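Local coordinates for heavy-metal chelation domain-containing protein (Pyrococcus horikoshii, PDB 3NPG), which is of unknown function but belongs to the DUF364 family and may take part in heavy-metal chelation, at residues L36-I40 with E41-L45; A87-N90 with A91-Y95. All blocks are in the same frame, centred on the assembly; numbering follows the deposited sequence.

How the contacts relate
Contacts 1 and 2 come one after the other along the chain, and their centres lie about 10 Å apart on the same side of its centre. Contact 1 is the tip of the hairpin formed by strands 32-38 and 43-49; contact 2 is the last part of helix 79-96, which packs over one face of that sheet. Y95, at the end of contact 2, reaches the turn of contact 1: its OH is 2.9 Å from E41 N, a probable hydrogen bond, and its CE1 is 3.3 Å from G42 O. Further back, A91 packs against V37. Both contacts belong largely to the first putative heavy-metal chelation region, but neither set of residues is known to bind a metal.

Contact 1. Residues L36-I40 with E41-L45; sequences LVEGI and EGRAL
With CG anti to the backbone N in both L36 (chi1 -174°) and L45, the two leucines send their branches across the strand pair and meet CD1 to CD1 at 3.9 Å, the side chains crossing at about a right angle. E38 lies on the same face of the sheet, opposite R43 in a non-hydrogen-bonded antiparallel pair. Its CG is likewise anti to N, whereas that of R43 stands beside N (chi1 -73°), and from there the arginine runs extended and slants across the E38 side chain, CG to CG at 3.7 Å. The carboxylate reaches the guanidinium group with E38 CD at its edge, yet the two planes are 74° apart. The resulting salt bridge, E38 OE2 to R43 NE at 3.7 Å, is long, and any stabilisation it brings is probably modest. L36 CD2 lies 4.0 Å from R43 NH1, so the arginine also borders the apolar pair. On the other face V37 CG2 packs on A44 CB, and this face meets A91 and Y95 of helix 79-96. V37 and A44 exchange backbone bonds in both directions, V37 N to A44 O and A44 N to V37 O each being 3.0 Å. Nearer the tip, G39 N donates to G42 O at 2.7 Å and ties the ends of the turn. The backbone angles of G42 are consistent with a glycine, since a side chain would press against the carbonyl O of E41. L36 and L45 rest on helix 223-232, and L36 and E38 are bonded through their backbones to strand 22-27. The arrangement is that of a tight beta hairpin, its two-residue type I turn made by I40 and E41, joining the second and third strands of a three-stranded antiparallel meander.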
# COMPACT_ATOMS: atom_id res chain seq x y z
N LEU A 36 28.91 1.90 9.73
CA LEU A 36 30.23 2.53 9.72
C LEU A 36 31.26 1.58 10.33
O LEU A 36 31.05 1.05 11.43
CB LEU A 36 30.18 3.86 10.51
CG LEU A 36 31.45 4.72 10.48
CD1 LEU A 36 31.85 5.08 9.06
CD2 LEU A 36 31.28 5.97 11.33
N VAL A 37 32.35 1.29 9.59
CA VAL A 37 33.40 0.38 10.06
C VAL A 37 34.76 1.07 10.10
O VAL A 37 34.94 2.11 9.47
CB VAL A 37 33.46 -0.96 9.25
CG1 VAL A 37 32.15 -1.73 9.38
CG2 VAL A 37 33.80 -0.70 7.78
N GLU A 38 35.73 0.48 10.83
CA GLU A 38 37.08 1.05 10.92
C GLU A 38 38.15 -0.03 10.88
O GLU A 38 38.03 -1.06 11.55
CB GLU A 38 37.22 1.90 12.19
CG GLU A 38 38.52 2.68 12.26
CD GLU A 38 38.61 3.68 13.40
OE1 GLU A 38 38.03 3.40 14.48
OE2 GLU A 38 39.28 4.72 13.23
N GLY A 39 39.20 0.22 10.10
CA GLY A 39 40.36 -0.64 10.00
C GLY A 39 41.65 0.10 10.29
O GLY A 39 41.61 1.26 10.73
N ILE A 40 42.78 -0.53 10.01
CA ILE A 40 44.10 0.07 10.23
C ILE A 40 44.36 1.25 9.25
O ILE A 40 45.02 2.22 9.61
CB ILE A 40 45.21 -1.02 10.18
CG1 ILE A 40 45.16 -1.95 11.43
CG2 ILE A 40 46.58 -0.42 9.99
CD1 ILE A 40 45.49 -1.23 12.86
N GLU A 41 43.76 1.19 8.04
CA GLU A 41 43.93 2.23 7.01
C GLU A 41 42.96 3.40 7.19
O GLU A 41 43.24 4.50 6.71
CB GLU A 41 43.81 1.64 5.61
CG GLU A 41 44.99 0.78 5.22
CD GLU A 41 44.74 -0.08 4.01
OE1 GLU A 41 44.79 0.45 2.88
OE2 GLU A 41 44.49 -1.30 4.18
N GLY A 42 41.83 3.16 7.85
CA GLY A 42 40.82 4.19 8.09
C GLY A 42 39.41 3.66 8.21
O GLY A 42 39.21 2.49 8.55
N ARG A 43 38.41 4.53 7.93
CA ARG A 43 36.99 4.16 8.04
C ARG A 43 36.32 3.95 6.67
O ARG A 43 36.80 4.46 5.65
CB ARG A 43 36.22 5.22 8.85
CG ARG A 43 36.51 5.19 10.34
CD ARG A 43 35.69 6.20 11.10
NE ARG A 43 35.91 6.10 12.54
CZ ARG A 43 35.31 6.87 13.44
NH1 ARG A 43 34.44 7.80 13.05
NH2 ARG A 43 35.56 6.72 14.73
N ALA A 44 35.19 3.22 6.66
CA ALA A 44 34.41 2.97 5.44
C ALA A 44 32.93 2.92 5.77
O ALA A 44 32.53 2.34 6.78
CB ALA A 44 34.84 1.66 4.80
N LEU A 45 32.10 3.54 4.92
CA LEU A 45 30.66 3.58 5.14
C LEU A 45 29.91 2.75 4.10
O LEU A 45 30.03 3.00 2.91
CB LEU A 45 30.16 5.04 5.16
CG LEU A 45 28.71 5.26 5.63
CD1 LEU A 45 28.51 4.81 7.08
CD2 LEU A 45 28.33 6.70 5.50

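Contact 2. Residues A87-N90 with A91-Y95; sequences AAIN and AVSQY
I89 O is gripped by two donors from S93, its side-chain OG at 2.7 Å and its backbone N at 2.9 Å, which approach from opposite faces of the carbonyl plane. The hydroxyl comes in from above that plane, 39° out of it, while the amide is tilted less. What bends the hydroxyl back toward the preceding turn is its first torsion: OG stands beside the backbone N and anti to the carbonyl carbon (chi1 -59°). With an alanine here the amide bond would probably remain, but I89 O would be likely to lose its second donor. The remaining bonds are the i to i-4 ladder of an alpha helix, the closing turns of helix 79-96: A91 N to A87 O at 2.9 Å, V92 N to A88 O at 3.1 Å and Q94 N to N90 O at 2.8 Å. V92 CG2 lies 3.4 Å from A88 O. Q94 CG comes to 3.1 Å from N90 O, and the bend at the next bond turns the amide away. The helix is buried on several sides: A87, A88 and A91 lean on V35 of the hairpin sheet, I89 meets helix 6-17 and helix 67-72, and V92 touches L67 and L17. N90 ND2 donates to V47 O of strand 43-49 and to T199 O, which follows strand 192-196 of the larger mixed sheet, and Q94 NE2 bonds Q201 O in the same loop.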
# COMPACT_ATOMS: atom_id res chain seq x y z
N ALA A 87 24.14 -3.80 4.48
CA ALA A 87 24.85 -2.54 4.74
C ALA A 87 26.23 -2.82 5.34
O ALA A 87 27.19 -2.12 5.02
CB ALA A 87 24.04 -1.66 5.68
N ALA A 88 26.34 -3.88 6.18
CA ALA A 88 27.61 -4.30 6.78
C ALA A 88 28.52 -4.95 5.75
O ALA A 88 29.73 -4.72 5.78
CB ALA A 88 27.35 -5.25 7.93
N ILE A 89 27.95 -5.77 4.82
CA ILE A 89 28.72 -6.39 3.73
C ILE A 89 29.29 -5.29 2.83
O ILE A 89 30.46 -5.35 2.45
CB ILE A 89 27.85 -7.42 2.92
CG1 ILE A 89 27.48 -8.63 3.78
CG2 ILE A 89 28.57 -7.85 1.62
CD1 ILE A 89 26.43 -9.53 3.17
N ASN A 90 28.47 -4.26 2.54
CA ASN A 90 28.89 -3.11 1.74
C ASN A 90 29.96 -2.29 2.46
O ASN A 90 30.88 -1.79 1.82
CB ASN A 90 27.69 -2.24 1.39
CG ASN A 90 26.71 -2.90 0.46
OD1 ASN A 90 27.04 -3.84 -0.28
ND2 ASN A 90 25.48 -2.42 0.44
N ALA A 91 29.85 -2.16 3.80
CA ALA A 91 30.84 -1.44 4.61
C ALA A 91 32.21 -2.09 4.49
O ALA A 91 33.19 -1.40 4.20
CB ALA A 91 30.40 -1.41 6.07
N VAL A 92 32.27 -3.44 4.64
CA VAL A 92 33.50 -4.22 4.50
C VAL A 92 34.04 -4.10 3.07
O VAL A 92 35.24 -3.92 2.87
CB VAL A 92 33.27 -5.71 4.91
CG1 VAL A 92 34.50 -6.57 4.61
CG2 VAL A 92 32.88 -5.83 6.38
N SER A 93 33.12 -4.13 2.08
CA SER A 93 33.46 -4.03 0.66
C SER A 93 34.05 -2.67 0.31
O SER A 93 35.04 -2.61 -0.41
CB SER A 93 32.22 -4.29 -0.20
OG SER A 93 31.68 -5.57 0.05
N GLN A 94 33.46 -1.58 0.82
CA GLN A 94 33.92 -0.21 0.56
C GLN A 94 35.31 0.08 1.14
O GLN A 94 36.01 0.96 0.66
CB GLN A 94 32.89 0.82 1.06
CG GLN A 94 31.59 0.82 0.25
CD GLN A 94 31.78 1.38 -1.13
OE1 GLN A 94 31.89 2.59 -1.32
NE2 GLN A 94 31.79 0.52 -2.14
N TYR A 95 35.71 -0.70 2.16
CA TYR A 95 37.04 -0.60 2.75
C TYR A 95 38.08 -1.25 1.82
O TYR A 95 39.18 -0.72 1.67
CB TYR A 95 37.06 -1.27 4.14
CG TYR A 95 38.39 -1.15 4.87
CD1 TYR A 95 38.66 -0.05 5.68
CD2 TYR A 95 39.34 -2.16 4.81
CE1 TYR A 95 39.87 0.05 6.37
CE2 TYR A 95 40.55 -2.07 5.49
CZ TYR A 95 40.81 -0.96 6.27
OH TYR A 95 42.01 -0.87 6.95